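Local coordinates for putative large adhesion protein (Lap) involved in biofilm formation (Marinobacter hydrocarbonoclasticus ATCC 49840, PDB 6M8M), which binds glucose beside a bound calcium ion in its PA14 domain and probably serves in sugar recognition by a large RTX adhesin involved in biofilm formation, at residues 122-132 / 191-202. Residues are numbered along the deposited sequence; the frame is centred on the assembly and turned at random.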
loop_
_atom_site.group_PDB
_atom_site.type_symbol
_atom_site.label_atom_id
_atom_site.label_comp_id
_atom_site.label_asym_id
_atom_site.label_seq_id
_atom_site.Cartn_x
_atom_site.Cartn_y
_atom_site.Cartn_z
ATOM N N LEU A 122 12.486 0.451 6.952
ATOM C CA LEU A 122 12.746 -0.980 6.932
ATOM C C LEU A 122 13.690 -1.349 8.068
ATOM O O LEU A 122 14.804 -0.820 8.167
ATOM C CB LEU A 122 13.395 -1.392 5.615
ATOM C CG LEU A 122 12.510 -1.236 4.375
ATOM C CD1 LEU A 122 13.288 -1.495 3.099
ATOM C CD2 LEU A 122 11.309 -2.164 4.458
ATOM N N GLU A 123 13.272 -2.295 8.890
ATOM C CA GLU A 123 14.067 -2.758 10.027
ATOM C C GLU A 123 14.848 -3.988 9.575
ATOM O O GLU A 123 14.595 -5.121 9.984
ATOM C CB GLU A 123 13.154 -3.039 11.207
ATOM C CG GLU A 123 12.463 -1.795 11.755
ATOM C CD GLU A 123 13.413 -0.875 12.503
ATOM O OE1 GLU A 123 13.025 0.275 12.789
ATOM O OE2 GLU A 123 14.554 -1.290 12.821
ATOM N N LEU A 124 15.817 -3.738 8.697
ATOM C CA LEU A 124 16.580 -4.781 8.040
ATOM C C LEU A 124 18.055 -4.455 8.139
ATOM O O LEU A 124 18.442 -3.295 8.003
ATOM C CB LEU A 124 16.218 -4.857 6.565
ATOM C CG LEU A 124 14.764 -5.194 6.244
ATOM C CD1 LEU A 124 14.497 -5.072 4.754
ATOM C CD2 LEU A 124 14.421 -6.578 6.724
ATOM N N GLN A 125 18.857 -5.488 8.333
ATOM C CA GLN A 125 20.298 -5.366 8.231
ATOM C C GLN A 125 20.704 -5.196 6.764
ATOM O O GLN A 125 19.928 -5.459 5.829
ATOM C CB GLN A 125 20.950 -6.623 8.800
ATOM C CG GLN A 125 20.716 -6.843 10.279
ATOM C CD GLN A 125 21.342 -5.763 11.106
ATOM O OE1 GLN A 125 20.743 -4.717 11.325
ATOM N NE2 GLN A 125 22.568 -6.001 11.564
ATOM N N ALA A 126 21.938 -4.751 6.554
ATOM C CA ALA A 126 22.488 -4.672 5.205
ATOM C C ALA A 126 22.155 -5.938 4.424
ATOM O O ALA A 126 22.297 -7.047 4.930
ATOM C CB ALA A 126 24.008 -4.490 5.272
ATOM N N GLY A 127 21.713 -5.773 3.188
ATOM C CA GLY A 127 21.350 -6.928 2.394
ATOM C C GLY A 127 20.643 -6.546 1.120
ATOM O O GLY A 127 20.470 -5.371 0.797
ATOM N N THR A 128 20.263 -7.594 0.401
ATOM C CA THR A 128 19.583 -7.528 -0.883
ATOM C C THR A 128 18.237 -8.209 -0.705
ATOM O O THR A 128 18.173 -9.343 -0.227
ATOM C CB THR A 128 20.406 -8.224 -1.965
ATOM O OG1 THR A 128 21.716 -7.631 -1.991
ATOM C CG2 THR A 128 19.724 -8.128 -3.308
ATOM N N TYR A 129 17.173 -7.489 -1.032
ATOM C CA TYR A 129 15.810 -7.886 -0.729
ATOM C C TYR A 129 14.945 -7.733 -1.971
ATOM O O TYR A 129 15.363 -7.181 -2.987
ATOM C CB TYR A 129 15.260 -7.039 0.432
ATOM C CG TYR A 129 16.093 -7.156 1.695
ATOM C CD1 TYR A 129 15.870 -8.182 2.595
ATOM C CD2 TYR A 129 17.111 -6.251 1.970
ATOM C CE1 TYR A 129 16.639 -8.304 3.740
ATOM C CE2 TYR A 129 17.882 -6.373 3.118
ATOM C CZ TYR A 129 17.648 -7.404 3.990
ATOM O OH TYR A 129 18.399 -7.544 5.157
ATOM N N GLN A 130 13.703 -8.201 -1.882
ATOM C CA GLN A 130 12.816 -8.217 -3.035
ATOM C C GLN A 130 11.382 -8.361 -2.565
ATOM O O GLN A 130 11.078 -9.223 -1.738
ATOM C CB GLN A 130 13.187 -9.386 -3.946
ATOM C CG GLN A 130 12.387 -9.497 -5.216
ATOM C CD GLN A 130 12.855 -10.670 -6.050
ATOM O OE1 GLN A 130 13.145 -11.733 -5.516
ATOM N NE2 GLN A 130 12.953 -10.479 -7.352
ATOM N N PHE A 131 10.500 -7.535 -3.125
ATOM C CA PHE A 131 9.073 -7.631 -2.876
ATOM C C PHE A 131 8.387 -8.449 -3.966
ATOM O O PHE A 131 8.810 -8.471 -5.123
ATOM C CB PHE A 131 8.436 -6.241 -2.868
ATOM C CG PHE A 131 8.768 -5.399 -1.671
ATOM C CD1 PHE A 131 8.079 -5.560 -0.490
ATOM C CD2 PHE A 131 9.730 -4.406 -1.751
ATOM C CE1 PHE A 131 8.372 -4.753 0.609
ATOM C CE2 PHE A 131 10.017 -3.603 -0.660
ATOM C CZ PHE A 131 9.332 -3.773 0.517
ATOM N N ARG A 132 7.277 -9.069 -3.585
ATOM C CA ARG A 132 6.316 -9.665 -4.507
ATOM C C ARG A 132 4.943 -9.184 -4.068
ATOM O O ARG A 132 4.637 -9.200 -2.875
ATOM C CB ARG A 132 6.404 -11.187 -4.535
ATOM C CG ARG A 132 5.446 -11.802 -5.543
ATOM C CD ARG A 132 5.723 -13.275 -5.731
ATOM N NE ARG A 132 5.356 -14.026 -4.553
ATOM C CZ ARG A 132 5.445 -15.347 -4.446
ATOM N NH1 ARG A 132 5.905 -16.064 -5.467
ATOM N NH2 ARG A 132 5.076 -15.944 -3.326
ATOM N N GLU A 191 4.552 -9.250 -0.049
ATOM C CA GLU A 191 5.537 -10.135 0.540
ATOM C C GLU A 191 6.929 -9.559 0.339
ATOM O O GLU A 191 7.197 -8.870 -0.645
ATOM C CB GLU A 191 5.502 -11.513 -0.119
ATOM C CG GLU A 191 4.228 -12.296 0.041
ATOM C CD GLU A 191 4.105 -13.378 -1.005
ATOM O OE1 GLU A 191 4.148 -14.574 -0.631
ATOM O OE2 GLU A 191 4.004 -13.036 -2.199
ATOM N N LEU A 192 7.828 -9.880 1.258
ATOM C CA LEU A 192 9.226 -9.461 1.202
ATOM C C LEU A 192 10.100 -10.672 1.475
ATOM O O LEU A 192 9.781 -11.488 2.346
ATOM C CB LEU A 192 9.466 -8.389 2.261
ATOM C CG LEU A 192 10.892 -7.853 2.359
ATOM C CD1 LEU A 192 11.312 -7.120 1.115
ATOM C CD2 LEU A 192 11.014 -6.903 3.555
ATOM N N ARG A 193 11.196 -10.787 0.737
ATOM C CA ARG A 193 12.209 -11.783 1.042
ATOM C C ARG A 193 13.588 -11.162 0.949
ATOM O O ARG A 193 13.807 -10.155 0.273
ATOM C CB ARG A 193 12.145 -12.978 0.102
ATOM C CG ARG A 193 12.529 -12.690 -1.321
ATOM C CD ARG A 193 12.392 -13.968 -2.097
ATOM N NE ARG A 193 12.559 -13.786 -3.517
ATOM C CZ ARG A 193 12.535 -14.786 -4.398
ATOM N NH1 ARG A 193 12.384 -16.039 -3.980
ATOM N NH2 ARG A 193 12.672 -14.535 -5.678
ATOM N N GLU A 194 14.539 -11.800 1.615
ATOM C CA GLU A 194 15.943 -11.602 1.316
ATOM C C GLU A 194 16.294 -12.480 0.128
ATOM O O GLU A 194 15.732 -13.563 -0.049
ATOM C CB GLU A 194 16.790 -11.981 2.524
ATOM C CG GLU A 194 18.257 -11.653 2.349
ATOM C CD GLU A 194 19.072 -11.789 3.632
ATOM O OE1 GLU A 194 18.515 -12.220 4.662
ATOM O OE2 GLU A 194 20.276 -11.455 3.616
ATOM N N GLN A 195 17.190 -11.993 -0.722
ATOM C CA GLN A 195 17.702 -12.793 -1.825
ATOM C C GLN A 195 18.194 -14.142 -1.308
ATOM O O GLN A 195 18.937 -14.216 -0.324
ATOM C CB GLN A 195 18.851 -12.029 -2.477
ATOM C CG GLN A 195 19.504 -12.712 -3.671
ATOM C CD GLN A 195 20.679 -11.913 -4.171
ATOM O OE1 GLN A 195 20.715 -11.460 -5.316
ATOM N NE2 GLN A 195 21.649 -11.719 -3.308
ATOM N N GLY A 196 17.764 -15.215 -1.979
ATOM C CA GLY A 196 18.112 -16.555 -1.558
ATOM C C GLY A 196 17.241 -17.098 -0.459
ATOM O O GLY A 196 17.489 -18.214 0.026
ATOM N N GLY A 197 16.245 -16.340 -0.030
ATOM C CA GLY A 197 15.354 -16.771 1.012
ATOM C C GLY A 197 13.906 -16.863 0.576
ATOM O O GLY A 197 13.582 -16.713 -0.606
ATOM N N ALA A 198 13.043 -17.117 1.544
ATOM C CA ALA A 198 11.625 -17.324 1.300
ATOM C C ALA A 198 10.835 -16.052 1.567
ATOM O O ALA A 198 11.175 -15.251 2.438
ATOM C CB ALA A 198 11.089 -18.437 2.206
ATOM N N TYR A 199 9.743 -15.902 0.826
ATOM C CA TYR A 199 8.845 -14.777 1.026
ATOM C C TYR A 199 8.097 -14.873 2.350
ATOM O O TYR A 199 7.684 -15.957 2.778
ATOM C CB TYR A 199 7.819 -14.718 -0.098
ATOM C CG TYR A 199 8.353 -14.164 -1.396
ATOM C CD1 TYR A 199 8.777 -12.842 -1.497
ATOM C CD2 TYR A 199 8.436 -14.956 -2.531
ATOM C CE1 TYR A 199 9.253 -12.330 -2.675
ATOM C CE2 TYR A 199 8.921 -14.455 -3.723
ATOM C CZ TYR A 199 9.322 -13.130 -3.790
ATOM O OH TYR A 199 9.813 -12.620 -4.959
ATOM N N GLU A 200 7.911 -13.716 2.993
ATOM C CA GLU A 200 7.116 -13.536 4.195
ATOM C C GLU A 200 6.144 -12.391 3.942
ATOM O O GLU A 200 6.480 -11.436 3.241
ATOM C CB GLU A 200 8.036 -13.153 5.384
ATOM C CG GLU A 200 9.098 -14.204 5.718
ATOM C CD GLU A 200 10.203 -13.701 6.649
ATOM O OE1 GLU A 200 11.122 -14.493 6.949
ATOM O OE2 GLU A 200 10.182 -12.527 7.076
ATOM N N ILE A 201 4.951 -12.453 4.543
ATOM C CA ILE A 201 4.039 -11.314 4.455
ATOM C C ILE A 201 4.697 -10.095 5.087
ATOM O O ILE A 201 5.171 -10.138 6.229
ATOM C CB ILE A 201 2.691 -11.627 5.125
ATOM C CG1 ILE A 201 1.981 -12.785 4.436
ATOM C CG2 ILE A 201 1.802 -10.372 5.130
ATOM C CD1 ILE A 201 1.503 -12.481 3.032
ATOM N N PHE A 202 4.706 -8.990 4.354
ATOM C CA PHE A 202 5.344 -7.764 4.806
ATOM C C PHE A 202 4.518 -7.088 5.881
ATOM O O PHE A 202 3.291 -7.048 5.827
ATOM C CB PHE A 202 5.485 -6.844 3.594
ATOM C CG PHE A 202 6.189 -5.550 3.841
ATOM C CD1 PHE A 202 7.493 -5.524 4.281
ATOM C CD2 PHE A 202 5.568 -4.347 3.545
ATOM C CE1 PHE A 202 8.150 -4.326 4.465
ATOM C CE2 PHE A 202 6.212 -3.159 3.726
ATOM C CZ PHE A 202 7.499 -3.139 4.170
HETATM O O HOH W 1 21.157 -10.148 1.378
#
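Arg132 and Arg193, on the same face of two antiparallel strands, sandwich the Tyr199 ring between their side chains, a worked example of paired cationic chains oriented by bidentate bonds. On one side the Arg132 guanidinium is offset over the CD2 side of the ring, its CZ 3.6 Å from Tyr199 CD2, with CB also on that face. A bend at chi3 (70°) sets it side-on to Glu191: Arg132 NE donates to Glu191 OE2 at 2.9 Å and NH2 to OE1 at 3.2 Å, both syn but tilted out of the carboxylate plane, a salt bridge that fixes its rotation. On the other side the aliphatic CD of Arg193 sits over the ring centre. Gln130 OE1 lies in the Arg193 guanidinium plane and accepts from NE and NH2 (NH2 at 2.8 Å), which come tilted from the amide plane; the two planes are 23° apart. Gln130 NE2 turns to Gly162 O.

Gln130–Arg193 and Arg132–Glu191 are hydrogen-bonded pairs, and a type II turn, Glu194 to Gly197, follows.

On the opposite face Leu192 puts CD1 squarely over the Phe131 ring, a CH-pi contact 3.8 Å from its centroid. Phe131 drives its edge into the face of Phe202, a T-shaped pair, planes at 88°. Leu124 CD1 meets Leu192 CD2 tip to tip and covers a face of Tyr129, whose OH donates to Gln125 O at 2.7 Å. At Tyr129–Glu194 this face turns polar, a water bridging Thr128 N and Glu194 OE2. Phe131 also packs on strand 139-143 of the other sheet, the core packing of a beta-sandwich such as the PA14 fold, remote from its calcium-bearing glucose site.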